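ABC transporter (Thermotoga maritima, PDB 1JI0) binds ATP and, as the ATP-binding subunit of an ABC transporter, probably hydrolyses it to drive import of branched-chain amino acids. Local coordinates at residues L160-E165 with T191-E196; G32-L37 with K204-G209. All blocks are in the same frame, centred on the assembly; numbering follows the deposited sequence.

Contact 1: residues L160-E165 with T191-E196; sequences LLMMDE and TILLVE. With ATP (adenosine-5'-triphosphate), chain B.
Glu196 OE1 is gripped by a water that donates to it at 2.6 Å and by the backbone N of Asn198, while OE2 of the same carboxylate bonds to Ser167 OG. The same water donates to Glu165 OE1 at 2.7 Å. The two OE1 atoms of Glu165 and Glu196 come within 3.9 Å, a close approach of like charges; the carboxylate planes stand 76° apart, and the shared water bridges the two oxygens. Glu165 itself is tied back through its N to Val195 O (2.8 Å). Its side chain, bent at chi2 (-138°), brings OE2 to 3.2 Å from ATP O1G, a closeness of two acidic groups rather than a bond; Glu88 adds a further acid there. One residue earlier, Asp164 has CG anti to its backbone nitrogen (chi1 -166°), which lays OD1 alongside Val195 CG1 at 3.5 Å; OD2 bonds to Thr46 OG1 of the nucleotide-binding loop. Preceding these groups in sequence, strands 160-164 and 192-196 run nearly parallel, held by backbone bonds between Leu161 and Thr191, Leu161 and Leu193, Met163 and Leu193, and Met163 and Val195. On one face selenomethionine Met162 lies beside Leu193 and touches Leu49 and Ile52 of helix 45-52; on the other, Met163, Ile192 and Leu194 pack against helix 172-187. A parallel strand pair joined through helix 172-187 makes a beta-alpha-beta unit, and a hydrophobic strand followed by Asp164 and Glu165 beside the ATP gamma-phosphate is characteristic of the Walker B motif of ABC ATPases.

Contact 2: residues G32-L37 with K204-G209; sequences GQIVTL and KVAHYG
Gln33 meets His207 before the strand pairing proper begins: its CG sits over one ring face, offset toward the rim, in a CH-pi contact 4.2 Å from the ring centroid, and OE1 reaches on to His207 CB. The Gln33 amide is turned 43° from the ring. Ile34 N then donates to His207 ND1 (2.8 Å), arriving 20° out of the ring plane. ND1 is thus the acceptor, and this bond limits the ring's rotation while Gln33 CG covers part of one face. Ile34 O takes two amides, a short bond from His207 N (2.7 Å) and a weak one from Tyr208 N, while Ile34 CG2 rests on Ala206 CB at 3.8 Å. Val35 pairs with Tyr208 in parallel register, its CG2 lying 4.2 Å from Tyr208 CB; both side chains point the same way, and Tyr208 OH bonds further on to Glu220. Thr36 N donates to Tyr208 O (2.9 Å). The Thr36 side chain is set with OG1 anti to the backbone nitrogen (chi1 -173°), which sends the hydroxyl to Leu194 O and leaves CG2 to touch Ala206 CB at 3.6 Å. Thr36 O meets Gly209 CA in a CA-H...O contact. Strand 34-38 thus lies between strands 192-196 and 208-213 in the mixed sheet, with Ile34 and Val205 packed on helix 172-187 and Thr36 on helix 199-205.

Contacts 1 and 2 are two seams of one sheet, their centres about 9 Å apart, separated by the pairing of strand 192-196 with strand 34-38. In that intervening seam Leu194 N lies 2.8 Å from Val35 O, a probable hydrogen bond. Helix 199-205 leads from strand 192-196 into segment 204-209. Segment 32-37 precedes both segments of contact 1 and 204-209 follows them, which nests contact 1 in the chain loop that contact 2 closes. Contact 1 comes up to ATP directly through Glu165 and Asp164. Contact 2 stands back, the Thr36 side chain about 11 Å from ATP, but its strand 34-38 leads into the ATP-binding residues of the P-loop.

Contact 1: residues L160-E165 with T191-E196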
loop_
_atom_site.group_PDB
_atom_site.type_symbol
_atom_site.label_atom_id
_atom_site.label_comp_id
_atom_site.label_asym_id
_atom_site.label_seq_id
_atom_site.Cartn_x
_atom_site.Cartn_y
_atom_site.Cartn_z
ATOM N N LEU A 160 -3.090 7.314 5.285
ATOM C CA LEU A 160 -1.994 6.737 4.517
ATOM C C LEU A 160 -2.422 5.331 4.112
ATOM O O LEU A 160 -2.668 4.477 4.972
ATOM C CB LEU A 160 -0.726 6.657 5.366
ATOM C CG LEU A 160 0.648 6.503 4.694
ATOM C CD1 LEU A 160 1.379 5.361 5.350
ATOM C CD2 LEU A 160 0.531 6.273 3.192
ATOM N N LEU A 161 -2.528 5.089 2.810
ATOM C CA LEU A 161 -2.920 3.763 2.330
ATOM C C LEU A 161 -1.680 3.018 1.848
ATOM O O LEU A 161 -1.016 3.452 0.896
ATOM C CB LEU A 161 -3.939 3.883 1.193
ATOM C CG LEU A 161 -4.386 2.601 0.469
ATOM C CD1 LEU A 161 -5.068 1.653 1.447
ATOM C CD2 LEU A 161 -5.349 2.957 -0.668
HETATM N N MSE A 162 -1.354 1.913 2.516
HETATM C CA MSE A 162 -0.198 1.101 2.147
HETATM C C MSE A 162 -0.717 -0.175 1.494
HETATM O O MSE A 162 -1.709 -0.749 1.948
HETATM C CB MSE A 162 0.642 0.761 3.380
HETATM C CG MSE A 162 1.107 1.993 4.163
HETATM SE SE MSE A 162 2.510 1.648 5.430
HETATM C CE MSE A 162 4.019 1.957 4.302
HETATM N N MSE A 163 -0.053 -0.609 0.426
HETATM C CA MSE A 163 -0.474 -1.801 -0.299
HETATM C C MSE A 163 0.738 -2.657 -0.649
HETATM O O MSE A 163 1.718 -2.161 -1.211
HETATM C CB MSE A 163 -1.216 -1.393 -1.574
HETATM C CG MSE A 163 -2.367 -0.422 -1.354
HETATM SE SE MSE A 163 -3.257 0.078 -3.027
HETATM C CE MSE A 163 -3.050 1.977 -2.937
ATOM N N ASP A 164 0.670 -3.940 -0.311
ATOM C CA ASP A 164 1.772 -4.855 -0.576
ATOM C C ASP A 164 1.418 -5.748 -1.756
ATOM O O ASP A 164 0.545 -6.618 -1.657
ATOM C CB ASP A 164 2.072 -5.713 0.666
ATOM C CG ASP A 164 3.408 -6.436 0.575
ATOM O OD1 ASP A 164 4.086 -6.347 -0.470
ATOM O OD2 ASP A 164 3.794 -7.102 1.554
ATOM N N GLU A 165 2.103 -5.506 -2.872
ATOM C CA GLU A 165 1.919 -6.244 -4.115
ATOM C C GLU A 165 0.460 -6.462 -4.478
ATOM O O GLU A 165 0.002 -7.594 -4.585
ATOM C CB GLU A 165 2.645 -7.581 -4.034
ATOM C CG GLU A 165 4.059 -7.428 -3.527
ATOM C CD GLU A 165 5.032 -8.282 -4.278
ATOM O OE1 GLU A 165 4.935 -8.319 -5.522
ATOM O OE2 GLU A 165 5.898 -8.911 -3.634
ATOM N N THR A 191 -3.060 9.580 0.056
ATOM C CA THR A 191 -1.620 9.369 -0.018
ATOM C C THR A 191 -1.399 7.867 0.004
ATOM O O THR A 191 -1.965 7.165 0.845
ATOM C CB THR A 191 -0.912 10.011 1.187
ATOM O OG1 THR A 191 -1.249 11.400 1.240
ATOM C CG2 THR A 191 0.597 9.861 1.064
ATOM N N ILE A 192 -0.580 7.375 -0.917
ATOM C CA ILE A 192 -0.323 5.945 -1.033
ATOM C C ILE A 192 1.144 5.533 -1.027
ATOM O O ILE A 192 1.986 6.207 -1.626
ATOM C CB ILE A 192 -0.943 5.401 -2.355
ATOM C CG1 ILE A 192 -2.456 5.592 -2.335
ATOM C CG2 ILE A 192 -0.572 3.927 -2.559
ATOM C CD1 ILE A 192 -3.138 5.279 -3.660
ATOM N N LEU A 193 1.439 4.427 -0.342
ATOM C CA LEU A 193 2.782 3.846 -0.321
ATOM C C LEU A 193 2.548 2.465 -0.928
ATOM O O LEU A 193 1.914 1.598 -0.322
ATOM C CB LEU A 193 3.364 3.729 1.098
ATOM C CG LEU A 193 4.803 3.167 1.119
ATOM C CD1 LEU A 193 5.637 3.836 0.057
ATOM C CD2 LEU A 193 5.469 3.406 2.453
ATOM N N LEU A 194 3.047 2.285 -2.145
ATOM C CA LEU A 194 2.863 1.062 -2.902
ATOM C C LEU A 194 4.130 0.230 -3.039
ATOM O O LEU A 194 5.141 0.708 -3.558
ATOM C CB LEU A 194 2.339 1.438 -4.297
ATOM C CG LEU A 194 2.151 0.385 -5.386
ATOM C CD1 LEU A 194 0.963 -0.518 -5.027
ATOM C CD2 LEU A 194 1.903 1.077 -6.722
ATOM N N VAL A 195 4.074 -1.010 -2.560
ATOM C CA VAL A 195 5.196 -1.929 -2.669
ATOM C C VAL A 195 4.834 -2.895 -3.801
ATOM O O VAL A 195 3.755 -3.483 -3.798
ATOM C CB VAL A 195 5.410 -2.720 -1.367
ATOM C CG1 VAL A 195 6.347 -3.881 -1.625
ATOM C CG2 VAL A 195 5.992 -1.810 -0.291
ATOM N N GLU A 196 5.730 -3.055 -4.769
ATOM C CA GLU A 196 5.449 -3.924 -5.904
ATOM C C GLU A 196 6.655 -4.631 -6.483
ATOM O O GLU A 196 7.788 -4.166 -6.382
ATOM C CB GLU A 196 4.766 -3.128 -7.026
ATOM C CG GLU A 196 3.249 -3.209 -7.041
ATOM C CD GLU A 196 2.743 -4.589 -7.425
ATOM O OE1 GLU A 196 3.575 -5.449 -7.780
ATOM O OE2 GLU A 196 1.519 -4.817 -7.380
HETATM P PG ATP B . 7.064 -9.965 -0.274
HETATM O O1G ATP B . 6.634 -10.949 -1.284
HETATM O O2G ATP B . 6.642 -8.574 -0.542
HETATM O O3G ATP B . 6.893 -10.458 1.140
HETATM P PB ATP B . 9.748 -8.822 0.110
HETATM O O1B ATP B . 10.844 -8.610 -0.888
HETATM O O2B ATP B . 9.034 -7.661 0.610
HETATM O O3B ATP B . 8.658 -9.859 -0.522
HETATM P PA ATP B . 10.471 -9.649 2.834
HETATM O O1A ATP B . 9.143 -9.868 3.427
HETATM O O2A ATP B . 11.270 -8.497 3.327
HETATM O O3A ATP B . 10.360 -9.683 1.238
HETATM O "O5'" ATP B . 11.292 -10.965 3.018
HETATM C "C5'" ATP B . 12.623 -11.084 2.507
HETATM C "C4'" ATP B . 13.641 -11.048 3.588
HETATM O "O4'" ATP B . 13.452 -12.244 4.398
HETATM C "C3'" ATP B . 15.049 -11.153 3.057
HETATM O "O3'" ATP B . 15.872 -10.143 3.673
HETATM C "C2'" ATP B . 15.463 -12.553 3.409
HETATM O "O2'" ATP B . 16.860 -12.712 3.627
HETATM C "C1'" ATP B . 14.737 -12.757 4.750
HETATM N N9 ATP B . 14.591 -14.182 5.235
HETATM C C8 ATP B . 13.511 -14.752 5.878
HETATM N N7 ATP B . 13.650 -16.008 6.201
HETATM C C5 ATP B . 14.924 -16.304 5.739
HETATM C C6 ATP B . 15.706 -17.500 5.771
HETATM N N6 ATP B . 15.232 -18.605 6.320
HETATM N N1 ATP B . 16.954 -17.489 5.225
HETATM C C2 ATP B . 17.420 -16.361 4.673
HETATM N N3 ATP B . 16.793 -15.168 4.577
HETATM C C4 ATP B . 15.520 -15.208 5.143
HETATM O O HOH W 1 3.202 -8.060 -7.529
#

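Contact 2: residues G32-L37 with K204-G209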
loop_
_atom_site.group_PDB
_atom_site.type_symbol
_atom_site.label_atom_id
_atom_site.label_comp_id
_atom_site.label_asym_id
_atom_site.label_seq_id
_atom_site.Cartn_x
_atom_site.Cartn_y
_atom_site.Cartn_z
ATOM N N GLY A 32 -0.658 13.479 -0.619
ATOM C CA GLY A 32 -1.291 13.461 -1.929
ATOM C C GLY A 32 -0.547 12.751 -3.043
ATOM O O GLY A 32 -0.999 12.758 -4.185
ATOM N N GLN A 33 0.588 12.134 -2.732
ATOM C CA GLN A 33 1.347 11.442 -3.767
ATOM C C GLN A 33 1.279 9.928 -3.659
ATOM O O GLN A 33 0.818 9.375 -2.656
ATOM C CB GLN A 33 2.824 11.861 -3.716
ATOM C CG GLN A 33 3.100 13.285 -4.170
ATOM C CD GLN A 33 4.585 13.599 -4.196
ATOM O OE1 GLN A 33 5.413 12.698 -4.293
ATOM N NE2 GLN A 33 4.926 14.878 -4.118
ATOM N N ILE A 34 1.724 9.260 -4.715
ATOM C CA ILE A 34 1.802 7.809 -4.726
ATOM C C ILE A 34 3.296 7.554 -4.760
ATOM O O ILE A 34 3.982 7.972 -5.696
ATOM C CB ILE A 34 1.178 7.186 -5.994
ATOM C CG1 ILE A 34 -0.346 7.281 -5.942
ATOM C CG2 ILE A 34 1.630 5.723 -6.121
ATOM C CD1 ILE A 34 -1.024 6.944 -7.281
ATOM N N VAL A 35 3.812 6.909 -3.724
ATOM C CA VAL A 35 5.230 6.586 -3.667
ATOM C C VAL A 35 5.344 5.077 -3.750
ATOM O O VAL A 35 4.570 4.362 -3.127
ATOM C CB VAL A 35 5.873 7.069 -2.347
ATOM C CG1 VAL A 35 7.275 6.474 -2.202
ATOM C CG2 VAL A 35 5.955 8.583 -2.346
ATOM N N THR A 36 6.298 4.581 -4.524
ATOM C CA THR A 36 6.437 3.151 -4.631
ATOM C C THR A 36 7.819 2.657 -4.232
ATOM O O THR A 36 8.842 3.311 -4.456
ATOM C CB THR A 36 6.095 2.655 -6.060
ATOM O OG1 THR A 36 6.092 1.220 -6.071
ATOM C CG2 THR A 36 7.117 3.173 -7.078
ATOM N N LEU A 37 7.823 1.494 -3.601
ATOM C CA LEU A 37 9.044 0.843 -3.175
ATOM C C LEU A 37 9.060 -0.416 -4.028
ATOM O O LEU A 37 8.143 -1.233 -3.955
ATOM C CB LEU A 37 8.944 0.516 -1.687
ATOM C CG LEU A 37 10.075 -0.210 -0.973
ATOM C CD1 LEU A 37 11.385 0.570 -1.104
ATOM C CD2 LEU A 37 9.678 -0.369 0.497
ATOM N N LYS A 204 4.784 3.403 -13.371
ATOM C CA LYS A 204 3.910 4.147 -14.277
ATOM C C LYS A 204 2.828 4.952 -13.554
ATOM O O LYS A 204 2.357 5.973 -14.063
ATOM C CB LYS A 204 3.261 3.193 -15.286
ATOM C CG LYS A 204 4.259 2.574 -16.257
ATOM C CD LYS A 204 3.622 1.503 -17.142
ATOM C CE LYS A 204 2.632 2.096 -18.126
ATOM N NZ LYS A 204 2.076 1.035 -19.008
ATOM N N VAL A 205 2.427 4.511 -12.365
ATOM C CA VAL A 205 1.394 5.235 -11.628
ATOM C C VAL A 205 1.928 6.098 -10.498
ATOM O O VAL A 205 1.256 7.019 -10.047
ATOM C CB VAL A 205 0.327 4.277 -11.037
ATOM C CG1 VAL A 205 -0.337 3.515 -12.151
ATOM C CG2 VAL A 205 0.960 3.333 -10.017
ATOM N N ALA A 206 3.147 5.815 -10.058
ATOM C CA ALA A 206 3.740 6.550 -8.954
ATOM C C ALA A 206 4.337 7.907 -9.302
ATOM O O ALA A 206 4.685 8.181 -10.452
ATOM C CB ALA A 206 4.806 5.686 -8.280
ATOM N N HIS A 207 4.447 8.754 -8.285
ATOM C CA HIS A 207 5.058 10.063 -8.437
ATOM C C HIS A 207 6.545 9.929 -8.169
ATOM O O HIS A 207 7.373 10.562 -8.831
ATOM C CB HIS A 207 4.484 11.060 -7.430
ATOM C CG HIS A 207 3.042 11.378 -7.655
ATOM N ND1 HIS A 207 2.021 10.649 -7.086
ATOM C CD2 HIS A 207 2.450 12.314 -8.432
ATOM C CE1 HIS A 207 0.860 11.119 -7.505
ATOM N NE2 HIS A 207 1.092 12.130 -8.325
ATOM N N TYR A 208 6.873 9.092 -7.189
ATOM C CA TYR A 208 8.254 8.899 -6.764
ATOM C C TYR A 208 8.484 7.427 -6.476
ATOM O O TYR A 208 7.557 6.717 -6.092
ATOM C CB TYR A 208 8.496 9.712 -5.492
ATOM C CG TYR A 208 9.944 10.013 -5.193
ATOM C CD1 TYR A 208 10.580 11.107 -5.778
ATOM C CD2 TYR A 208 10.677 9.207 -4.322
ATOM C CE1 TYR A 208 11.914 11.397 -5.498
ATOM C CE2 TYR A 208 12.012 9.481 -4.034
ATOM C CZ TYR A 208 12.624 10.579 -4.624
ATOM O OH TYR A 208 13.941 10.868 -4.329
ATOM N N GLY A 209 9.719 6.975 -6.655
ATOM C CA GLY A 209 10.026 5.580 -6.403
ATOM C C GLY A 209 11.341 5.362 -5.678
ATOM O O GLY A 209 12.233 6.214 -5.708
#